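Side-chain contacts in uncharacterized protein YacP (Bacillus subtilis, PDB 5MQ8), which acts as an endoribonuclease with a PIN-like NYN domain and is involved in ribosome-dependent decay of messenger RNA: residues 25-28 with 29-33; 137-140 with 141-145; 148-151 with 152-156; 159-162 with 163-166. One frame throughout, in Å; residues are numbered along the deposited sequence.

Interaction 1: 25-28 with 29-33; sequences SFEE and ARDVL
F26 and A29 pack side by side on one face of helix 23-44, with F26 CB 4.0 Å from A29 CB and the alanine methyl near the plane of the phenyl ring, at its edge. Both side chains also rest on I12 of helix 8-14, which makes this the tight, apolar part of the contact. The backbone adds a bond from R30 N to F26 O at 2.9 Å.

The polar side is looser and partly hydrated. R30 bends at chi2 (-109°) and again at chi3, which folds its guanidinium back beside the preceding turn. There E27 CG lies over one face of the group, 3.9 Å from R30 NH1. The E27 carboxylate stands almost perpendicular to the guanidinium (89°), and E27 OE2 stays 4.5 Å from R30 NH1, beyond salt-bridge range. A water links the two groups instead, giving a bond to E27 OE2 (2.9 Å) and taking one from R30 NH2 (3.0 Å). R30 NH1 turns to D31 OD1, 2.8 Å away in the guanidinium plane, on the syn side of the carboxylate though somewhat out of its plane. K58 O also accepts from R30 NH2, while K63 separately forms a salt bridge with D31 OD2 and so positions the aspartate. R30 and L33 touch F52 of strand 47-52; helix 23-44 belongs to the connection between adjacent parallel strands 3-7 and 47-52, a beta-alpha-beta crossover of the PIN-like alpha/beta fold.

Interaction 2: 137-140 with 141-145; sequences RRVR and KITSE
T143 turns its hydroxyl back onto V139, the residue one helical turn earlier, and its methyl toward the valine side chain. With chi1 at 60°, T143 OG1 sits between its own backbone N and carbonyl carbon, from where it donates to V139 O at 2.8 Å. T143 N reaches the same oxygen at 3.0 Å from the opposite face of the carbonyl plane, so two donors grip V139 O. The other branch, T143 CG2, lies 4.1 Å from V139 CG1, the two side chains crossing at an oblique angle.

The pattern recurs one residue on: S144 OG and S144 N both meet R140 O at 3.1 Å, again from opposite faces. The S144 N bond is the most bent of the four backbone bonds, with an N-H...O angle of 136°. Both hydroxyls bond back to the i-4 carbonyl, a common way for Thr and Ser to sit in a helix, here in the last turns of helix 121-145; the centre of this contact lies about 24 Å from that of the chain.

I142 points another way, with CG2 laid against R138 O at 3.4 Å. R138 and I142 both pack on W164 of the second subunit, while V139 meets T160 of that subunit. K141 leaves its backbone extended and turns at its last torsion, bringing K141 NZ to E145 OE2 at 3.5 Å in a salt bridge. R140 directs its guanidinium backward to E136, and its side chain packs on R140 of the second subunit.

Interaction 3: 148-151 with 152-156; sequences AGKI and ALSEE
K150 and S154 face each other across the first turn of helix 151-165, and the residues from 152 onward show how that turn is built. A152 N finds a water at 3.1 Å that in turn donates to A148 O, so the i to i-4 link passes through solvent; A152 packs on E156 of the second subunit. L153 repeats the scheme: a second water accepts from L153 N at 2.9 Å and gives to G149 O at 2.7 Å.

At S154 the bonding becomes direct. S154 N donates to K150 O at 2.8 Å, with an N-H...O angle of 167°. S154 OG lies 3.1 Å from the same K150 O. The lysine chain is extended, with CG anti to the backbone N (chi1 -159°), and this carries it past the serine hydroxyl, K150 CG coming 3.5 Å from S154 OG. E155 follows with E155 N to I151 O at 3.0 Å, while its carboxylate turns away to R68, N66 and Q35 of the second subunit. E156 N then continues the helix by bonding to A152 O.

Two waters thus stand in for direct backbone bonds between the 3-10 segment at 148-149 and the helix. Amides at a helix start lack acceptors from a preceding turn, and this geometry implies that solvent supplies them here until K150 O can take over.

Interaction 4: 159-162 with 163-166; sequences KTFE and KWRR
The C-terminal turns of helix 151-165, which face the second subunit of the dimer, bring the aromatic ring of F161 against both W164 and R165. F161 CE1 lies 4.0 Å from W164 CZ3, and the ring planes are inclined at 43°, an oblique pairing. The indole also presents its edge to the preceding turn, with W164 CE3 3.5 Å from F161 O and that oxygen in the ring plane.

R165 approaches F161 from another direction. One face of its guanidinium lies over F161 CE2, which is 3.5 Å from R165 NH1, with the two planes 63° apart. R165 NH1 is anchored to S42 O of the second subunit, and S42 OG and R68 of that subunit hold E162 OE2, so neighbouring-chain partners fix both polar ends. R165 NE meets a water that also donates to E162 O.

R166, just past the end of the helix, folds its side chain back. Its CG sits between the backbone N and carbonyl carbon (chi1 72°); this and a bend at chi3 return the guanidinium over E162 O, the oxygen lying 3.8 Å above the centre of the plane. E162 O also accepts R166 N. A water joins the acid to the arginine, 2.8 Å from E162 OE1 and, in the guanidinium plane, equally far from R166 NH2. T160 OG1, hydrogen-bonded to E156 O, also accepts from a further water, which lies 2.7 Å from K163 NZ and takes a bond from it.

Interactions 2 and 3 adjoin directly, their centres about 11 Å apart: T143 CB lies 3.6 Å from K150 CG, and V139 CG1 lies equally far from L153 CD2, so the end of helix 121-145 packs on the start of helix 151-165. Interaction 4 continues that second helix, its centre about 16 Å from that of interaction 3. Interaction 1 stands apart on the core of the domain, its nearest atoms about 12 Å from interaction 4. The dimer joins what the single chain separates: interaction 3 of one subunit packs on interaction 1 of the other, through A148 and I151, and interaction 4 of one on interaction 2 of the other.

Interaction 1: 25-28 with 29-33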
# COMPACT_ATOMS: atom_id res chain seq x y z
N SER A 25 20.94 -15.93 7.16
CA SER A 25 21.75 -14.87 7.78
C SER A 25 20.97 -13.53 7.96
O SER A 25 21.41 -12.46 7.54
CB SER A 25 23.07 -14.67 7.02
OG SER A 25 23.91 -15.81 7.11
N PHE A 26 19.79 -13.64 8.62
CA PHE A 26 18.87 -12.55 8.96
C PHE A 26 18.40 -11.73 7.73
O PHE A 26 18.25 -10.52 7.84
CB PHE A 26 19.49 -11.64 10.04
CG PHE A 26 19.75 -12.32 11.37
CD1 PHE A 26 18.77 -12.37 12.35
CD2 PHE A 26 21.00 -12.87 11.65
CE1 PHE A 26 19.03 -12.96 13.59
CE2 PHE A 26 21.25 -13.48 12.88
CZ PHE A 26 20.26 -13.52 13.85
N GLU A 27 18.17 -12.41 6.59
CA GLU A 27 17.76 -11.80 5.32
C GLU A 27 16.47 -10.98 5.45
O GLU A 27 16.41 -9.86 4.95
CB GLU A 27 17.64 -12.85 4.21
CG GLU A 27 17.36 -12.25 2.84
CD GLU A 27 17.17 -13.23 1.70
OE1 GLU A 27 16.64 -14.34 1.94
OE2 GLU A 27 17.51 -12.87 0.55
N GLU A 28 15.45 -11.55 6.11
CA GLU A 28 14.18 -10.90 6.34
C GLU A 28 14.33 -9.75 7.33
O GLU A 28 13.78 -8.67 7.08
CB GLU A 28 13.10 -11.89 6.77
CG GLU A 28 12.52 -12.65 5.59
CD GLU A 28 11.54 -13.78 5.88
OE1 GLU A 28 10.84 -13.74 6.92
OE2 GLU A 28 11.46 -14.70 5.04
N ALA A 29 15.11 -9.95 8.41
CA ALA A 29 15.34 -8.91 9.42
C ALA A 29 16.05 -7.68 8.81
O ALA A 29 15.68 -6.55 9.12
CB ALA A 29 16.14 -9.48 10.58
N ARG A 30 17.02 -7.93 7.92
CA ARG A 30 17.78 -6.92 7.18
C ARG A 30 16.83 -6.09 6.30
O ARG A 30 16.86 -4.86 6.35
CB ARG A 30 18.88 -7.60 6.36
CG ARG A 30 19.63 -6.71 5.38
CD ARG A 30 19.24 -7.06 3.96
NE ARG A 30 20.11 -8.07 3.40
CZ ARG A 30 19.80 -8.83 2.35
NH1 ARG A 30 18.62 -8.70 1.76
NH2 ARG A 30 20.67 -9.71 1.89
N ASP A 31 15.97 -6.77 5.52
CA ASP A 31 14.99 -6.14 4.64
C ASP A 31 13.99 -5.27 5.40
O ASP A 31 13.73 -4.15 4.96
CB ASP A 31 14.26 -7.22 3.82
CG ASP A 31 15.11 -7.88 2.74
OD1 ASP A 31 16.21 -7.36 2.45
OD2 ASP A 31 14.67 -8.92 2.19
N VAL A 32 13.43 -5.78 6.53
CA VAL A 32 12.48 -5.03 7.36
C VAL A 32 13.18 -3.79 7.93
O VAL A 32 12.61 -2.69 7.84
CB VAL A 32 11.81 -5.90 8.46
CG1 VAL A 32 10.94 -5.05 9.39
CG2 VAL A 32 10.98 -7.02 7.84
N LEU A 33 14.42 -3.96 8.44
CA LEU A 33 15.20 -2.85 8.99
C LEU A 33 15.45 -1.75 7.96
O LEU A 33 15.25 -0.58 8.29
CB LEU A 33 16.52 -3.34 9.64
CG LEU A 33 17.47 -2.27 10.19
CD1 LEU A 33 16.81 -1.44 11.32
CD2 LEU A 33 18.77 -2.91 10.66
O HOH W 1 19.54 -11.11 -0.47

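Interaction 2: 137-140 with 141-145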
# COMPACT_ATOMS: atom_id res chain seq x y z
N ARG A 137 -1.20 7.35 9.78
CA ARG A 137 -2.31 8.25 10.12
C ARG A 137 -2.47 9.35 9.08
O ARG A 137 -3.60 9.61 8.66
CB ARG A 137 -2.13 8.87 11.51
CG ARG A 137 -2.96 8.18 12.59
CD ARG A 137 -3.16 9.06 13.83
NE ARG A 137 -1.91 9.35 14.53
CZ ARG A 137 -1.28 10.52 14.50
NH1 ARG A 137 -1.80 11.54 13.84
NH2 ARG A 137 -0.15 10.69 15.17
N ARG A 138 -1.36 9.97 8.65
CA ARG A 138 -1.37 11.04 7.64
C ARG A 138 -1.83 10.54 6.28
O ARG A 138 -2.50 11.28 5.54
CB ARG A 138 0.01 11.72 7.52
CG ARG A 138 0.40 12.52 8.77
CD ARG A 138 0.25 14.03 8.62
NE ARG A 138 1.42 14.66 8.00
CZ ARG A 138 2.56 14.95 8.62
NH1 ARG A 138 2.73 14.64 9.90
NH2 ARG A 138 3.56 15.52 7.96
N VAL A 139 -1.44 9.28 5.93
CA VAL A 139 -1.83 8.64 4.67
C VAL A 139 -3.32 8.30 4.71
O VAL A 139 -4.00 8.55 3.72
CB VAL A 139 -0.89 7.46 4.29
CG1 VAL A 139 -1.46 6.66 3.13
CG2 VAL A 139 0.50 7.98 3.93
N ARG A 140 -3.84 7.80 5.86
CA ARG A 140 -5.27 7.49 6.02
C ARG A 140 -6.11 8.75 5.93
O ARG A 140 -7.18 8.73 5.31
CB ARG A 140 -5.54 6.79 7.35
CG ARG A 140 -5.18 5.32 7.34
CD ARG A 140 -5.78 4.59 8.53
NE ARG A 140 -4.95 3.45 8.91
CZ ARG A 140 -4.13 3.43 9.96
NH1 ARG A 140 -4.04 4.49 10.76
NH2 ARG A 140 -3.40 2.36 10.22
N LYS A 141 -5.61 9.87 6.50
CA LYS A 141 -6.28 11.17 6.49
C LYS A 141 -6.38 11.72 5.07
O LYS A 141 -7.49 12.05 4.64
CB LYS A 141 -5.57 12.16 7.44
CG LYS A 141 -6.16 13.57 7.45
CD LYS A 141 -5.30 14.53 8.25
CE LYS A 141 -5.73 15.96 8.09
NZ LYS A 141 -5.12 16.58 6.89
N ILE A 142 -5.26 11.81 4.33
CA ILE A 142 -5.26 12.36 2.98
C ILE A 142 -5.98 11.45 1.95
O ILE A 142 -6.56 11.98 1.00
CB ILE A 142 -3.85 12.80 2.48
CG1 ILE A 142 -3.95 13.76 1.25
CG2 ILE A 142 -2.94 11.62 2.17
CD1 ILE A 142 -4.83 15.09 1.41
N THR A 143 -5.96 10.11 2.13
CA THR A 143 -6.62 9.22 1.19
C THR A 143 -8.14 9.22 1.41
O THR A 143 -8.88 8.92 0.48
CB THR A 143 -5.99 7.83 1.16
OG1 THR A 143 -6.06 7.21 2.43
CG2 THR A 143 -4.56 7.83 0.64
N SER A 144 -8.59 9.58 2.63
CA SER A 144 -10.01 9.72 2.97
C SER A 144 -10.54 10.99 2.32
O SER A 144 -11.64 10.99 1.78
CB SER A 144 -10.20 9.81 4.48
OG SER A 144 -10.25 8.51 5.06
N GLU A 145 -9.73 12.06 2.36
CA GLU A 145 -10.02 13.36 1.78
C GLU A 145 -10.02 13.30 0.26
O GLU A 145 -10.99 13.74 -0.35
CB GLU A 145 -9.03 14.42 2.28
CG GLU A 145 -9.31 14.87 3.71
CD GLU A 145 -8.16 15.53 4.45
OE1 GLU A 145 -7.18 15.96 3.80
OE2 GLU A 145 -8.25 15.61 5.70

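Interaction 3: 148-151 with 152-156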
# COMPACT_ATOMS: atom_id res chain seq x y z
N ALA A 148 -9.22 9.39 -4.92
CA ALA A 148 -8.41 8.98 -6.08
C ALA A 148 -6.91 8.77 -5.75
O ALA A 148 -6.21 8.06 -6.48
CB ALA A 148 -8.58 9.96 -7.23
N GLY A 149 -6.45 9.37 -4.65
CA GLY A 149 -5.07 9.23 -4.19
C GLY A 149 -4.81 7.93 -3.44
O GLY A 149 -3.65 7.63 -3.12
N LYS A 150 -5.88 7.15 -3.14
CA LYS A 150 -5.84 5.87 -2.42
C LYS A 150 -5.74 4.64 -3.33
O LYS A 150 -5.43 3.56 -2.83
CB LYS A 150 -7.09 5.75 -1.53
CG LYS A 150 -6.95 4.75 -0.37
CD LYS A 150 -8.25 4.65 0.38
CE LYS A 150 -8.24 3.54 1.40
NZ LYS A 150 -9.60 3.29 1.94
N ILE A 151 -6.00 4.79 -4.65
CA ILE A 151 -6.08 3.70 -5.62
C ILE A 151 -4.80 2.81 -5.67
O ILE A 151 -4.93 1.58 -5.55
CB ILE A 151 -6.50 4.22 -7.03
CG1 ILE A 151 -7.96 4.74 -6.97
CG2 ILE A 151 -6.35 3.12 -8.11
CD1 ILE A 151 -8.35 5.64 -8.15
N ALA A 152 -3.59 3.40 -5.84
CA ALA A 152 -2.33 2.64 -5.88
C ALA A 152 -2.11 1.86 -4.56
O ALA A 152 -1.71 0.70 -4.59
CB ALA A 152 -1.16 3.57 -6.14
N LEU A 153 -2.44 2.49 -3.44
CA LEU A 153 -2.33 1.90 -2.11
C LEU A 153 -3.32 0.75 -1.91
O LEU A 153 -2.90 -0.32 -1.46
CB LEU A 153 -2.48 2.98 -1.03
CG LEU A 153 -2.37 2.53 0.42
CD1 LEU A 153 -1.02 1.86 0.70
CD2 LEU A 153 -2.55 3.69 1.34
N SER A 154 -4.61 0.96 -2.26
CA SER A 154 -5.65 -0.06 -2.16
C SER A 154 -5.30 -1.28 -3.00
O SER A 154 -5.55 -2.40 -2.56
CB SER A 154 -7.00 0.49 -2.60
OG SER A 154 -7.42 1.51 -1.70
N GLU A 155 -4.71 -1.06 -4.18
CA GLU A 155 -4.25 -2.13 -5.06
C GLU A 155 -3.14 -2.95 -4.38
O GLU A 155 -3.16 -4.17 -4.48
CB GLU A 155 -3.79 -1.57 -6.43
CG GLU A 155 -3.51 -2.64 -7.47
CD GLU A 155 -4.58 -3.70 -7.72
OE1 GLU A 155 -5.78 -3.41 -7.54
OE2 GLU A 155 -4.20 -4.82 -8.13
N GLU A 156 -2.24 -2.29 -3.65
CA GLU A 156 -1.18 -2.97 -2.89
C GLU A 156 -1.76 -3.72 -1.66
O GLU A 156 -1.31 -4.83 -1.38
CB GLU A 156 -0.06 -1.98 -2.50
CG GLU A 156 1.26 -2.66 -2.17
CD GLU A 156 1.83 -3.53 -3.27
OE1 GLU A 156 2.10 -4.72 -2.98
OE2 GLU A 156 1.98 -3.06 -4.42
O HOH W 2 -3.45 6.45 -6.46
O HOH W 3 -2.30 5.36 -3.48

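Interaction 4: 159-162 with 163-166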
# COMPACT_ATOMS: atom_id res chain seq x y z
N LYS A 159 -3.40 -6.81 -3.20
CA LYS A 159 -2.35 -7.76 -3.58
C LYS A 159 -1.83 -8.55 -2.38
O LYS A 159 -1.65 -9.76 -2.49
CB LYS A 159 -1.19 -7.05 -4.28
CG LYS A 159 -1.40 -6.82 -5.77
CD LYS A 159 -0.22 -6.04 -6.35
CE LYS A 159 0.47 -6.73 -7.51
NZ LYS A 159 1.65 -5.96 -8.00
N THR A 160 -1.63 -7.88 -1.23
CA THR A 160 -1.18 -8.49 0.03
C THR A 160 -2.24 -9.50 0.55
O THR A 160 -1.87 -10.57 1.04
CB THR A 160 -0.84 -7.41 1.07
OG1 THR A 160 0.01 -6.43 0.48
CG2 THR A 160 -0.17 -7.99 2.31
N PHE A 161 -3.54 -9.15 0.45
CA PHE A 161 -4.67 -9.99 0.89
C PHE A 161 -4.71 -11.28 0.05
O PHE A 161 -4.90 -12.36 0.60
CB PHE A 161 -6.01 -9.22 0.80
CG PHE A 161 -7.25 -10.04 1.06
CD1 PHE A 161 -7.66 -10.34 2.35
CD2 PHE A 161 -8.04 -10.50 -0.00
CE1 PHE A 161 -8.82 -11.09 2.59
CE2 PHE A 161 -9.20 -11.25 0.24
CZ PHE A 161 -9.58 -11.54 1.53
N GLU A 162 -4.52 -11.14 -1.26
CA GLU A 162 -4.53 -12.25 -2.20
C GLU A 162 -3.30 -13.14 -2.04
O GLU A 162 -3.43 -14.36 -2.12
CB GLU A 162 -4.66 -11.74 -3.63
CG GLU A 162 -6.02 -11.11 -3.91
CD GLU A 162 -6.10 -10.34 -5.21
OE1 GLU A 162 -5.05 -9.89 -5.72
OE2 GLU A 162 -7.23 -10.18 -5.73
N LYS A 163 -2.11 -12.53 -1.79
CA LYS A 163 -0.85 -13.25 -1.53
C LYS A 163 -1.04 -14.13 -0.30
O LYS A 163 -0.75 -15.32 -0.36
CB LYS A 163 0.31 -12.27 -1.30
CG LYS A 163 1.21 -12.09 -2.51
CD LYS A 163 2.25 -11.02 -2.25
CE LYS A 163 2.10 -9.85 -3.19
NZ LYS A 163 2.88 -8.68 -2.73
N TRP A 164 -1.60 -13.56 0.80
CA TRP A 164 -1.88 -14.30 2.02
C TRP A 164 -2.84 -15.49 1.77
O TRP A 164 -2.52 -16.62 2.16
CB TRP A 164 -2.43 -13.39 3.14
CG TRP A 164 -3.13 -14.15 4.23
CD1 TRP A 164 -2.55 -14.86 5.24
CD2 TRP A 164 -4.55 -14.37 4.35
NE1 TRP A 164 -3.52 -15.47 6.01
CE2 TRP A 164 -4.76 -15.20 5.48
CE3 TRP A 164 -5.67 -13.93 3.62
CZ2 TRP A 164 -6.04 -15.61 5.89
CZ3 TRP A 164 -6.94 -14.34 4.02
CH2 TRP A 164 -7.11 -15.17 5.14
N ARG A 165 -3.99 -15.23 1.12
CA ARG A 165 -5.04 -16.21 0.84
C ARG A 165 -4.56 -17.43 0.05
O ARG A 165 -4.97 -18.54 0.35
CB ARG A 165 -6.23 -15.52 0.16
CG ARG A 165 -7.53 -16.32 0.19
CD ARG A 165 -8.73 -15.51 -0.28
NE ARG A 165 -8.53 -14.93 -1.61
CZ ARG A 165 -9.40 -14.14 -2.23
NH1 ARG A 165 -10.56 -13.83 -1.65
NH2 ARG A 165 -9.13 -13.65 -3.43
N ARG A 166 -3.67 -17.22 -0.94
CA ARG A 166 -3.13 -18.30 -1.76
C ARG A 166 -1.85 -18.95 -1.13
O ARG A 166 -1.20 -19.79 -1.76
CB ARG A 166 -2.90 -17.84 -3.21
CG ARG A 166 -1.75 -16.87 -3.42
CD ARG A 166 -1.42 -16.71 -4.89
NE ARG A 166 -2.36 -15.81 -5.56
CZ ARG A 166 -2.16 -14.51 -5.74
NH1 ARG A 166 -1.03 -13.94 -5.32
NH2 ARG A 166 -3.07 -13.77 -6.35
O HOH W 4 2.26 -6.60 -1.05
O HOH W 5 -6.16 -15.18 -3.19
O HOH W 6 -2.54 -11.04 -6.26